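Local coordinates for leucine aminopeptidase (Legionella pneumophila, PDB 5GNE), which probably acts as a zinc-dependent aminopeptidase of the M28 family, removing residues one at a time from the amino-terminal ends of peptides, at residues 61-66 / 241-246; 111-116 / 212-217; 170-175 / 246-251; 261-266 / 362-367. One frame throughout, in Å; residues are numbered along the deposited sequence.

Contact 1 of 4, residues 61-66 / 241-246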
loop_
_atom_site.group_PDB
_atom_site.type_symbol
_atom_site.label_atom_id
_atom_site.label_comp_id
_atom_site.label_asym_id
_atom_site.label_seq_id
_atom_site.Cartn_x
_atom_site.Cartn_y
_atom_site.Cartn_z
ATOM N N ALA A 61 -3.802 8.567 -13.963
ATOM C CA ALA A 61 -5.238 8.854 -13.919
ATOM C C ALA A 61 -6.087 7.750 -14.513
ATOM O O ALA A 61 -7.296 7.719 -14.271
ATOM C CB ALA A 61 -5.540 10.125 -14.630
ATOM N N GLU A 62 -5.477 6.857 -15.288
ATOM C CA GLU A 62 -6.256 5.846 -16.000
ATOM C C GLU A 62 -7.318 5.110 -15.172
ATOM O O GLU A 62 -8.412 4.891 -15.661
ATOM C CB GLU A 62 -5.333 4.829 -16.672
ATOM C CG GLU A 62 -6.083 3.979 -17.677
ATOM C CD GLU A 62 -5.182 3.022 -18.441
ATOM O OE1 GLU A 62 -5.088 1.829 -18.071
ATOM O OE2 GLU A 62 -4.595 3.466 -19.449
ATOM N N PRO A 63 -7.011 4.721 -13.924
ATOM C CA PRO A 63 -8.100 4.030 -13.224
ATOM C C PRO A 63 -9.310 4.926 -12.983
ATOM O O PRO A 63 -10.379 4.401 -12.780
ATOM C CB PRO A 63 -7.463 3.638 -11.885
ATOM C CG PRO A 63 -6.000 3.552 -12.183
ATOM C CD PRO A 63 -5.749 4.662 -13.157
ATOM N N TYR A 64 -9.150 6.244 -12.997
ATOM C CA TYR A 64 -10.289 7.122 -12.761
ATOM C C TYR A 64 -11.083 7.443 -14.038
ATOM O O TYR A 64 -12.285 7.729 -13.975
ATOM C CB TYR A 64 -9.833 8.438 -12.092
ATOM C CG TYR A 64 -9.144 8.258 -10.739
ATOM C CD1 TYR A 64 -9.873 8.295 -9.564
ATOM C CD2 TYR A 64 -7.770 8.024 -10.649
ATOM C CE1 TYR A 64 -9.262 8.146 -8.353
ATOM C CE2 TYR A 64 -7.140 7.868 -9.424
ATOM C CZ TYR A 64 -7.896 7.930 -8.279
ATOM O OH TYR A 64 -7.295 7.764 -7.049
ATOM N N ILE A 65 -10.435 7.380 -15.195
ATOM C CA ILE A 65 -11.065 7.832 -16.430
ATOM C C ILE A 65 -11.083 6.794 -17.556
ATOM O O ILE A 65 -11.773 6.990 -18.565
ATOM C CB ILE A 65 -10.384 9.106 -16.946
ATOM C CG1 ILE A 65 -8.903 8.871 -17.235
ATOM C CG2 ILE A 65 -10.534 10.211 -15.950
ATOM C CD1 ILE A 65 -8.237 10.117 -17.766
ATOM N N GLN A 66 -10.342 5.701 -17.376
ATOM C CA GLN A 66 -10.415 4.525 -18.263
ATOM C C GLN A 66 -10.572 4.793 -19.743
ATOM O O GLN A 66 -11.613 4.367 -20.251
ATOM C CB GLN A 66 -11.626 3.621 -17.935
ATOM C CG GLN A 66 -11.829 3.144 -16.515
ATOM C CD GLN A 66 -12.847 3.997 -15.754
ATOM O OE1 GLN A 66 -13.157 5.124 -16.145
ATOM N NE2 GLN A 66 -13.355 3.461 -14.651
ATOM N N GLY A 241 3.111 5.222 -10.688
ATOM C CA GLY A 241 2.058 6.167 -10.367
ATOM C C GLY A 241 0.845 5.571 -9.678
ATOM O O GLY A 241 -0.296 5.970 -9.935
ATOM N N LEU A 242 1.092 4.580 -8.830
ATOM C CA LEU A 242 0.046 3.983 -7.990
ATOM C C LEU A 242 -1.069 3.327 -8.792
ATOM O O LEU A 242 -2.187 3.176 -8.301
ATOM C CB LEU A 242 -0.568 5.030 -7.045
ATOM C CG LEU A 242 0.395 6.006 -6.359
ATOM C CD1 LEU A 242 -0.362 6.907 -5.380
ATOM C CD2 LEU A 242 1.528 5.282 -5.693
ATOM N N ILE A 243 -0.775 2.901 -10.011
ATOM C CA ILE A 243 -1.858 2.449 -10.883
ATOM C C ILE A 243 -2.493 1.118 -10.433
ATOM O O ILE A 243 -3.699 0.934 -10.620
ATOM C CB ILE A 243 -1.404 2.365 -12.370
ATOM C CG1 ILE A 243 -2.627 2.165 -13.285
ATOM C CG2 ILE A 243 -0.374 1.279 -12.561
ATOM C CD1 ILE A 243 -2.324 2.067 -14.782
ATOM N N GLY A 244 -1.722 0.216 -9.812
ATOM C CA GLY A 244 -2.307 -1.038 -9.342
ATOM C C GLY A 244 -3.461 -0.847 -8.361
ATOM O O GLY A 244 -4.595 -1.329 -8.621
ATOM N N SER A 245 -3.215 -0.122 -7.266
ATOM C CA SER A 245 -4.261 0.164 -6.286
ATOM C C SER A 245 -5.390 1.017 -6.883
ATOM O O SER A 245 -6.522 0.966 -6.409
ATOM C CB SER A 245 -3.698 0.883 -5.052
ATOM O OG SER A 245 -2.874 1.969 -5.412
ATOM N N GLY A 246 -5.065 1.836 -7.878
ATOM C CA GLY A 246 -6.077 2.525 -8.662
ATOM C C GLY A 246 -7.140 1.544 -9.126
ATOM O O GLY A 246 -8.318 1.637 -8.770
#
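The ring of P63 rests on the backbone of G246 and on the side chain of I243, joining the short helix 62-65, which directly follows the last strand of the N-terminal antiparallel sheet, to the first turn of helix 243-254 in the α/β fold of the M28 peptidase. The interaction across the two segments is almost wholly apolar. P63 CB lies 3.5 Å from G246 C, and P63 CG is 3.7 Å from G246 CA. Because G246 carries no side chain, the proline ring can settle directly on its main chain, and the CA atoms of the two residues come within 5.2 Å. I243 meets the same ring at CG and CD, its chain set nearly perpendicular to the pyrrolidine, with I243 CG1 3.8 Å from P63 CG. That branch stands opposite the backbone N (chi1 -169°) and continues fully extended to CD1.

Polar groups flank this packing and pair outside it. E62 OE2 forms a salt bridge to K167. N320 ties the two sides together indirectly, since its OD1 takes part in a hydrogen bond with Y64 OH and its ND2 in one with S245 OG. Helix 62-65 is itself a short turn: A61 O accepts from both Y64 N, at 2.7 Å, and I65 N. On the glutamate side the remaining touch is slight, E62 OE1 standing 4.3 Å from I243 CD1.

Contact 2 of 4, residues 111-116 / 212-217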
loop_
_atom_site.group_PDB
_atom_site.type_symbol
_atom_site.label_atom_id
_atom_site.label_comp_id
_atom_site.label_asym_id
_atom_site.label_seq_id
_atom_site.Cartn_x
_atom_site.Cartn_y
_atom_site.Cartn_z
ATOM N N PRO A 111 8.056 -14.595 14.103
ATOM C CA PRO A 111 9.076 -13.769 13.443
ATOM C C PRO A 111 9.879 -14.483 12.341
ATOM O O PRO A 111 10.279 -13.859 11.353
ATOM C CB PRO A 111 9.991 -13.369 14.600
ATOM C CG PRO A 111 9.109 -13.362 15.774
ATOM C CD PRO A 111 8.154 -14.510 15.566
ATOM N N ALA A 112 10.121 -15.774 12.509
ATOM C CA ALA A 112 10.843 -16.528 11.490
ATOM C C ALA A 112 10.046 -16.585 10.184
ATOM O O ALA A 112 10.612 -16.519 9.088
ATOM C CB ALA A 112 11.153 -17.931 11.985
ATOM N N LYS A 113 8.726 -16.683 10.306
ATOM C CA LYS A 113 7.883 -16.819 9.135
ATOM C C LYS A 113 7.895 -15.491 8.373
ATOM O O LYS A 113 7.949 -15.475 7.132
ATOM C CB LYS A 113 6.465 -17.186 9.556
ATOM C CG LYS A 113 6.237 -18.635 10.005
ATOM C CD LYS A 113 5.719 -19.560 8.931
ATOM C CE LYS A 113 5.388 -20.920 9.538
ATOM N NZ LYS A 113 4.575 -21.752 8.615
ATOM N N ILE A 114 7.876 -14.385 9.122
ATOM C CA ILE A 114 8.079 -13.053 8.548
ATOM C C ILE A 114 9.367 -12.983 7.741
ATOM O O ILE A 114 9.359 -12.619 6.563
ATOM C CB ILE A 114 8.130 -11.932 9.620
ATOM C CG1 ILE A 114 6.813 -11.808 10.386
ATOM C CG2 ILE A 114 8.416 -10.590 8.984
ATOM C CD1 ILE A 114 6.813 -10.642 11.374
ATOM N N TRP A 115 10.477 -13.331 8.389
ATOM C CA TRP A 115 11.790 -13.230 7.769
ATOM C C TRP A 115 11.865 -14.080 6.512
ATOM O O TRP A 115 12.397 -13.629 5.494
ATOM C CB TRP A 115 12.884 -13.625 8.773
ATOM C CG TRP A 115 14.272 -13.279 8.324
ATOM C CD1 TRP A 115 15.221 -14.130 7.811
ATOM C CD2 TRP A 115 14.839 -11.965 8.262
ATOM N NE1 TRP A 115 16.358 -13.426 7.493
ATOM C CE2 TRP A 115 16.147 -12.091 7.751
ATOM C CE3 TRP A 115 14.372 -10.689 8.610
ATOM C CZ2 TRP A 115 16.992 -10.998 7.581
ATOM C CZ3 TRP A 115 15.209 -9.603 8.435
ATOM C CH2 TRP A 115 16.506 -9.764 7.927
ATOM N N GLN A 116 11.284 -15.278 6.562
ATOM C CA GLN A 116 11.312 -16.161 5.406
ATOM C C GLN A 116 10.678 -15.510 4.170
ATOM O O GLN A 116 11.211 -15.616 3.055
ATOM C CB GLN A 116 10.614 -17.472 5.716
ATOM C CG GLN A 116 10.877 -18.502 4.635
ATOM C CD GLN A 116 10.425 -19.886 5.030
ATOM O OE1 GLN A 116 10.007 -20.113 6.169
ATOM N NE2 GLN A 116 10.541 -20.833 4.104
ATOM N N GLU A 212 1.869 -8.253 6.299
ATOM C CA GLU A 212 0.456 -8.569 6.135
ATOM C C GLU A 212 0.263 -10.050 5.908
ATOM O O GLU A 212 -0.793 -10.592 6.278
ATOM C CB GLU A 212 -0.187 -7.732 5.012
ATOM C CG GLU A 212 0.197 -8.080 3.594
ATOM C CD GLU A 212 -0.640 -7.310 2.563
ATOM O OE1 GLU A 212 -1.725 -6.782 2.907
ATOM O OE2 GLU A 212 -0.187 -7.198 1.408
ATOM N N LEU A 213 1.250 -10.710 5.307
ATOM C CA LEU A 213 1.160 -12.164 5.137
ATOM C C LEU A 213 1.148 -12.846 6.489
ATOM O O LEU A 213 0.320 -13.721 6.727
ATOM C CB LEU A 213 2.308 -12.706 4.294
ATOM C CG LEU A 213 1.880 -12.976 2.850
ATOM C CD1 LEU A 213 3.068 -13.382 2.017
ATOM C CD2 LEU A 213 0.779 -14.050 2.777
ATOM N N GLU A 214 2.011 -12.401 7.399
ATOM C CA GLU A 214 1.976 -12.910 8.773
ATOM C C GLU A 214 0.651 -12.590 9.491
ATOM O O GLU A 214 0.121 -13.415 10.257
ATOM C CB GLU A 214 3.165 -12.379 9.581
ATOM C CG GLU A 214 3.272 -12.931 11.010
ATOM C CD GLU A 214 3.286 -14.463 11.102
ATOM O OE1 GLU A 214 3.538 -15.143 10.081
ATOM O OE2 GLU A 214 3.062 -14.990 12.216
ATOM N N MET A 215 0.150 -11.381 9.293
ATOM C CA MET A 215 -1.154 -11.012 9.851
ATOM C C MET A 215 -2.234 -11.994 9.405
ATOM O O MET A 215 -2.983 -12.537 10.231
ATOM C CB MET A 215 -1.514 -9.606 9.429
ATOM C CG MET A 215 -0.780 -8.548 10.248
ATOM S SD MET A 215 -0.921 -6.982 9.383
ATOM C CE MET A 215 -2.695 -6.760 9.508
ATOM N N ALA A 216 -2.251 -12.287 8.107
ATOM C CA ALA A 216 -3.194 -13.261 7.542
ATOM C C ALA A 216 -3.018 -14.627 8.181
ATOM O O ALA A 216 -3.987 -15.309 8.491
ATOM C CB ALA A 216 -3.039 -13.367 6.023
ATOM N N ARG A 217 -1.782 -15.035 8.377
ATOM C CA ARG A 217 -1.552 -16.362 8.899
ATOM C C ARG A 217 -1.926 -16.474 10.372
ATOM O O ARG A 217 -2.531 -17.459 10.794
ATOM C CB ARG A 217 -0.081 -16.719 8.747
ATOM C CG ARG A 217 0.276 -18.131 9.214
ATOM C CD ARG A 217 1.794 -18.302 9.354
ATOM N NE ARG A 217 2.258 -17.660 10.580
ATOM C CZ ARG A 217 2.001 -18.121 11.804
ATOM N NH1 ARG A 217 1.313 -19.243 11.957
ATOM N NH2 ARG A 217 2.443 -17.469 12.873
#
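K113 and I114 of helix 111-123 pack on E214 and R217 of helix 202-221, and the two segments touch by van der Waals packing, with their charged atoms not in contact. I114 CG1 sits 3.8 Å from E214 CG, one side chain lying roughly square across the other. K113 CB approaches the carboxylate at E214 OE1 (3.6 Å), while further out K113 CG passes R217 NE obliquely at 4.1 Å. The lysine then bends at chi2 (-96°), and its amino group ends 5.1 Å from R217 NE, measured from NZ. The two short helical segments run roughly antiparallel, at 138°, with axes 9.5 Å apart.

The polar surface that the lysine methylenes cover is organised one turn along helix 202-221. R217 grips E214 side-on: R217 NE donates to E214 OE1 over 2.9 Å and nearly straight (168°), and R217 NH2 donates to E214 OE2 over 2.6 Å as a salt bridge. One shell further out, E214 OE2 also accepts a hydrogen bond from D110 N, just before helix 111-123, and R217 NH2 makes a weak bond to Q108 O. I114 also touches L355 and T362 of helix 355-373, so three helices meet here.

The chemistry implies that the buried carboxylate of E214 is probably balanced by R217 of its own helix and pinned to the start of the other. With both oxygens engaged, it probably stays ionised.

Contact 3 of 4, residues 170-175 / 246-251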
loop_
_atom_site.group_PDB
_atom_site.type_symbol
_atom_site.label_atom_id
_atom_site.label_comp_id
_atom_site.label_asym_id
_atom_site.label_seq_id
_atom_site.Cartn_x
_atom_site.Cartn_y
_atom_site.Cartn_z
ATOM N N GLN A 170 1.867 -7.396 -14.655
ATOM C CA GLN A 170 1.747 -7.777 -13.252
ATOM C C GLN A 170 0.369 -7.404 -12.699
ATOM O O GLN A 170 -0.017 -6.242 -12.710
ATOM C CB GLN A 170 2.858 -7.108 -12.438
ATOM C CG GLN A 170 2.807 -7.367 -10.951
ATOM C CD GLN A 170 3.763 -6.472 -10.202
ATOM O OE1 GLN A 170 3.604 -5.257 -10.189
ATOM N NE2 GLN A 170 4.762 -7.059 -9.586
ATOM N N PRO A 171 -0.382 -8.393 -12.195
ATOM C CA PRO A 171 -1.704 -8.082 -11.645
ATOM C C PRO A 171 -1.627 -7.787 -10.157
ATOM O O PRO A 171 -0.641 -8.167 -9.503
ATOM C CB PRO A 171 -2.480 -9.376 -11.871
ATOM C CG PRO A 171 -1.452 -10.405 -11.688
ATOM C CD PRO A 171 -0.134 -9.840 -12.193
ATOM N N SER A 172 -2.660 -7.148 -9.622
ATOM C CA SER A 172 -2.806 -7.044 -8.183
ATOM C C SER A 172 -3.442 -8.327 -7.654
ATOM O O SER A 172 -4.102 -9.039 -8.403
ATOM C CB SER A 172 -3.680 -5.839 -7.841
ATOM O OG SER A 172 -2.961 -4.651 -8.057
ATOM N N VAL A 173 -3.327 -8.576 -6.355
ATOM C CA VAL A 173 -3.973 -9.730 -5.762
ATOM C C VAL A 173 -4.791 -9.319 -4.558
ATOM O O VAL A 173 -4.263 -8.745 -3.603
ATOM C CB VAL A 173 -2.952 -10.771 -5.322
ATOM C CG1 VAL A 173 -3.665 -11.979 -4.713
ATOM C CG2 VAL A 173 -2.042 -11.172 -6.490
ATOM N N VAL A 174 -6.085 -9.629 -4.609
ATOM C CA VAL A 174 -7.021 -9.335 -3.540
ATOM C C VAL A 174 -7.390 -10.656 -2.864
ATOM O O VAL A 174 -7.783 -11.605 -3.538
ATOM C CB VAL A 174 -8.294 -8.646 -4.093
ATOM C CG1 VAL A 174 -9.335 -8.374 -2.989
ATOM C CG2 VAL A 174 -7.930 -7.362 -4.801
ATOM N N THR A 175 -7.240 -10.724 -1.541
ATOM C CA THR A 175 -7.673 -11.887 -0.766
ATOM C C THR A 175 -8.550 -11.403 0.374
ATOM O O THR A 175 -8.473 -10.232 0.760
ATOM C CB THR A 175 -6.522 -12.666 -0.181
ATOM O OG1 THR A 175 -5.987 -11.938 0.934
ATOM C CG2 THR A 175 -5.452 -12.913 -1.238
ATOM N N GLY A 246 -5.065 1.836 -7.878
ATOM C CA GLY A 246 -6.077 2.525 -8.662
ATOM C C GLY A 246 -7.140 1.544 -9.126
ATOM O O GLY A 246 -8.318 1.637 -8.770
ATOM N N TYR A 247 -6.707 0.571 -9.914
ATOM C CA TYR A 247 -7.612 -0.474 -10.378
ATOM C C TYR A 247 -8.298 -1.223 -9.246
ATOM O O TYR A 247 -9.494 -1.482 -9.327
ATOM C CB TYR A 247 -6.860 -1.440 -11.288
ATOM C CG TYR A 247 -6.577 -0.802 -12.620
ATOM C CD1 TYR A 247 -7.633 -0.347 -13.415
ATOM C CD2 TYR A 247 -5.283 -0.641 -13.089
ATOM C CE1 TYR A 247 -7.402 0.239 -14.644
ATOM C CE2 TYR A 247 -5.046 -0.057 -14.316
ATOM C CZ TYR A 247 -6.113 0.382 -15.089
ATOM O OH TYR A 247 -5.893 0.962 -16.309
ATOM N N VAL A 248 -7.554 -1.559 -8.191
ATOM C CA VAL A 248 -8.169 -2.267 -7.074
ATOM C C VAL A 248 -9.303 -1.440 -6.427
ATOM O O VAL A 248 -10.371 -1.982 -6.106
ATOM C CB VAL A 248 -7.133 -2.670 -6.016
ATOM C CG1 VAL A 248 -7.825 -3.245 -4.800
ATOM C CG2 VAL A 248 -6.171 -3.693 -6.594
ATOM N N VAL A 249 -9.072 -0.156 -6.190
ATOM C CA VAL A 249 -10.102 0.668 -5.570
ATOM C C VAL A 249 -11.336 0.771 -6.474
ATOM O O VAL A 249 -12.489 0.663 -6.013
ATOM C CB VAL A 249 -9.583 2.081 -5.231
ATOM C CG1 VAL A 249 -10.701 2.892 -4.654
ATOM C CG2 VAL A 249 -8.468 1.965 -4.200
ATOM N N GLN A 250 -11.091 0.935 -7.765
ATOM C CA GLN A 250 -12.166 0.925 -8.741
ATOM C C GLN A 250 -12.922 -0.419 -8.689
ATOM O O GLN A 250 -14.157 -0.440 -8.777
ATOM C CB GLN A 250 -11.615 1.208 -10.146
ATOM C CG GLN A 250 -11.042 2.617 -10.271
ATOM C CD GLN A 250 -12.071 3.714 -9.981
ATOM O OE1 GLN A 250 -13.141 3.759 -10.596
ATOM N NE2 GLN A 250 -11.746 4.606 -9.045
ATOM N N ASP A 251 -12.197 -1.523 -8.532
ATOM C CA ASP A 251 -12.847 -2.834 -8.452
ATOM C C ASP A 251 -13.737 -2.949 -7.206
ATOM O O ASP A 251 -14.855 -3.478 -7.282
ATOM C CB ASP A 251 -11.800 -3.947 -8.460
ATOM C CG ASP A 251 -12.417 -5.330 -8.571
ATOM O OD1 ASP A 251 -12.828 -5.684 -9.698
ATOM O OD2 ASP A 251 -12.456 -6.080 -7.566
#
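V248 of helix 243-254 lies against S172 and V174 of strand 170-177, a helix-on-sheet contact in the α/β fold of the M28 peptidase. The helix connects strand 230-235 to strand 259-264, two parallel strands of the mixed sheet, as part of a β-α-β crossover. It covers one sheet face, while V173, pointing the other way from S172 and V174, packs against F141 and K142 of helix 132-151 on the opposite face.

The tight part is at S172. V248 CG2 comes within 3.5 Å of S172 CB and 3.7 Å of S172 OG, so one methyl touches both side-chain atoms of the serine. The serine oxygen is nevertheless satisfied, through a hydrogen bond with the backbone N of A236. I233 of the neighbouring strand also touches V248, placing the valine over two adjacent strands.

Two residues along, packing is looser. V174 and V248 lie alongside with their chains pointing oppositely, meeting by a single pair of methyl groups. Outside this core are the partly exposed Y247 and D251, whose CB atoms point toward the strand although neither residue makes a close approach to it. D251 instead touches Y160 of strand 157-164 and has a long, weak ion pair with K255. The division of V248 follows from its chi1 of 173°: the branch beside the backbone N is the one at the serine, and CG1, set opposite that N, ends 4.1 Å from V174 CG2.

Contact 4 of 4, residues 261-266 / 362-367. With ZN (zinc ion), chain D.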
loop_
_atom_site.group_PDB
_atom_site.type_symbol
_atom_site.label_atom_id
_atom_site.label_comp_id
_atom_site.label_asym_id
_atom_site.label_seq_id
_atom_site.Cartn_x
_atom_site.Cartn_y
_atom_site.Cartn_z
ATOM N N ALA A 261 -12.366 0.816 6.785
ATOM C CA ALA A 261 -11.001 1.154 7.186
ATOM C C ALA A 261 -9.953 0.485 6.337
ATOM O O ALA A 261 -10.064 -0.696 6.010
ATOM C CB ALA A 261 -10.752 0.776 8.638
ATOM N N VAL A 262 -8.912 1.248 6.038
ATOM C CA VAL A 262 -7.820 0.806 5.198
ATOM C C VAL A 262 -6.469 1.143 5.853
ATOM O O VAL A 262 -6.215 2.288 6.269
ATOM C CB VAL A 262 -7.912 1.453 3.784
ATOM C CG1 VAL A 262 -6.756 0.956 2.891
ATOM C CG2 VAL A 262 -9.258 1.139 3.132
ATOM N N MET A 263 -5.619 0.121 5.952
ATOM C CA MET A 263 -4.227 0.252 6.390
ATOM C C MET A 263 -3.274 0.017 5.242
ATOM O O MET A 263 -3.400 -0.962 4.519
ATOM C CB MET A 263 -3.896 -0.743 7.474
ATOM C CG MET A 263 -2.407 -0.682 7.985
ATOM S SD MET A 263 -2.130 -1.721 9.376
ATOM C CE MET A 263 -2.622 -0.627 10.611
ATOM N N GLN A 264 -2.325 0.936 5.077
ATOM C CA GLN A 264 -1.284 0.795 4.068
ATOM C C GLN A 264 0.037 0.531 4.719
ATOM O O GLN A 264 0.477 1.275 5.620
ATOM C CB GLN A 264 -1.191 2.037 3.193
ATOM C CG GLN A 264 -0.033 2.045 2.233
ATOM C CD GLN A 264 -0.148 1.083 1.073
ATOM O OE1 GLN A 264 -1.104 0.313 0.965
ATOM N NE2 GLN A 264 0.857 1.126 0.176
ATOM N N LEU A 265 0.680 -0.525 4.250
ATOM C CA LEU A 265 1.988 -0.913 4.724
ATOM C C LEU A 265 2.989 -0.714 3.610
ATOM O O LEU A 265 3.133 -1.568 2.741
ATOM C CB LEU A 265 1.961 -2.368 5.176
ATOM C CG LEU A 265 1.052 -2.610 6.393
ATOM C CD1 LEU A 265 0.758 -4.087 6.569
ATOM C CD2 LEU A 265 1.711 -2.045 7.673
ATOM N N ASP A 266 3.689 0.406 3.639
ATOM C CA ASP A 266 4.724 0.670 2.670
ATOM C C ASP A 266 6.005 1.056 3.436
ATOM O O ASP A 266 6.089 2.138 4.019
ATOM C CB ASP A 266 4.223 1.754 1.719
ATOM C CG ASP A 266 5.020 1.850 0.457
ATOM O OD1 ASP A 266 6.038 1.139 0.323
ATOM O OD2 ASP A 266 4.592 2.624 -0.425
ATOM N N THR A 362 3.557 -5.900 12.571
ATOM C CA THR A 362 2.611 -7.015 12.657
ATOM C C THR A 362 1.711 -6.912 13.878
ATOM O O THR A 362 0.497 -7.105 13.771
ATOM C CB THR A 362 3.338 -8.385 12.678
ATOM O OG1 THR A 362 4.249 -8.419 11.583
ATOM C CG2 THR A 362 2.366 -9.525 12.515
ATOM N N LYS A 363 2.293 -6.555 15.024
ATOM C CA LYS A 363 1.483 -6.320 16.215
ATOM C C LYS A 363 0.434 -5.256 15.935
ATOM O O LYS A 363 -0.766 -5.477 16.174
ATOM C CB LYS A 363 2.345 -5.913 17.400
ATOM C CG LYS A 363 3.126 -7.063 18.005
ATOM C CD LYS A 363 4.022 -6.635 19.164
ATOM C CE LYS A 363 4.606 -7.877 19.840
ATOM N NZ LYS A 363 5.711 -7.595 20.761
ATOM N N LEU A 364 0.879 -4.119 15.403
ATOM C CA LEU A 364 -0.029 -3.025 15.116
ATOM C C LEU A 364 -1.171 -3.457 14.226
ATOM O O LEU A 364 -2.318 -3.257 14.565
ATOM C CB LEU A 364 0.717 -1.870 14.463
ATOM C CG LEU A 364 -0.206 -0.723 14.051
ATOM C CD1 LEU A 364 -0.939 -0.161 15.249
ATOM C CD2 LEU A 364 0.613 0.363 13.361
ATOM N N GLY A 365 -0.840 -4.096 13.109
ATOM C CA GLY A 365 -1.822 -4.671 12.211
ATOM C C GLY A 365 -2.847 -5.575 12.875
ATOM O O GLY A 365 -4.057 -5.491 12.591
ATOM N N LEU A 366 -2.385 -6.442 13.768
ATOM C CA LEU A 366 -3.292 -7.397 14.405
ATOM C C LEU A 366 -4.211 -6.717 15.423
ATOM O O LEU A 366 -5.386 -7.050 15.503
ATOM C CB LEU A 366 -2.493 -8.523 15.045
ATOM C CG LEU A 366 -1.910 -9.511 14.021
ATOM C CD1 LEU A 366 -0.929 -10.521 14.621
ATOM C CD2 LEU A 366 -3.014 -10.248 13.310
ATOM N N ALA A 367 -3.691 -5.771 16.205
ATOM C CA ALA A 367 -4.541 -4.964 17.096
ATOM C C ALA A 367 -5.608 -4.201 16.277
ATOM O O ALA A 367 -6.804 -4.138 16.635
ATOM C CB ALA A 367 -3.701 -4.010 17.901
HETATM ZN ZN ZN D . 6.707 1.769 -1.440
#
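M263 joins L364 and G365 in a small, buried helix-on-sheet contact of the zinc exopeptidase α/β fold, where strand 259-264 of the mixed sheet is covered by the C-terminal helix 355-373. The strand runs at this point between 185-191 and 328-332, as the backbone hydrogen bonds of M263 to V187 and G189 and of Q264 to T329 confirm. M263 supplies the strand's side of the contact. Its chain is extended at chi1 (179°) and chi2, carrying the sulfur outward from the sheet, and a bend at chi3 (-86°) turns the methyl off the G365 backbone and toward L364. M263 SD thereby faces the bare backbone at G365 CA, 4.1 Å away, and M263 CE lies 4.2 Å from L364 CG. F368 and P331 also touch M263, and P331 touches L364 as well, adding to the apolar packing.

Across the strand, the side chain of Q264 heads away from the helix, its amide NE2 hydrogen-bonded to S316 OG and D317 OD2. S316 OG also bonds D266 OD2, so one hydroxyl links the end of the strand to the metal site just past it. D266 shares its zinc ion with H191 and D204, and D204 also belongs to the second zinc site with E239 and H344. The carboxylate of D266 holds its metal unequally with both oxygens, D266 OD1 at 2.0 Å from the zinc and D266 OD2 at 2.5 Å.

The four contacts form two neighbourhoods. Contacts 1 and 3 share G246 and both use helix 243-254, so this helix meets helix 62-65 and strand 170-177 at once; their centres are 10 Å apart. Contacts 2 and 4, with centres 13 Å apart, touch where M215 CE lies 3.5 Å from G365 CA and I114 CD1 3.4 Å from T362 OG1, so helices 111-123, 202-221 and 355-373 pack together here. Contacts 1 and 2 lie on opposite sides of the chain's centre, 29 Å apart between centres. Contacts 3 and 4 reach the same sheet. Only contact 4 includes a zinc ligand, D266; the side chains of I243 and S172 are each about 13 Å from a bound zinc.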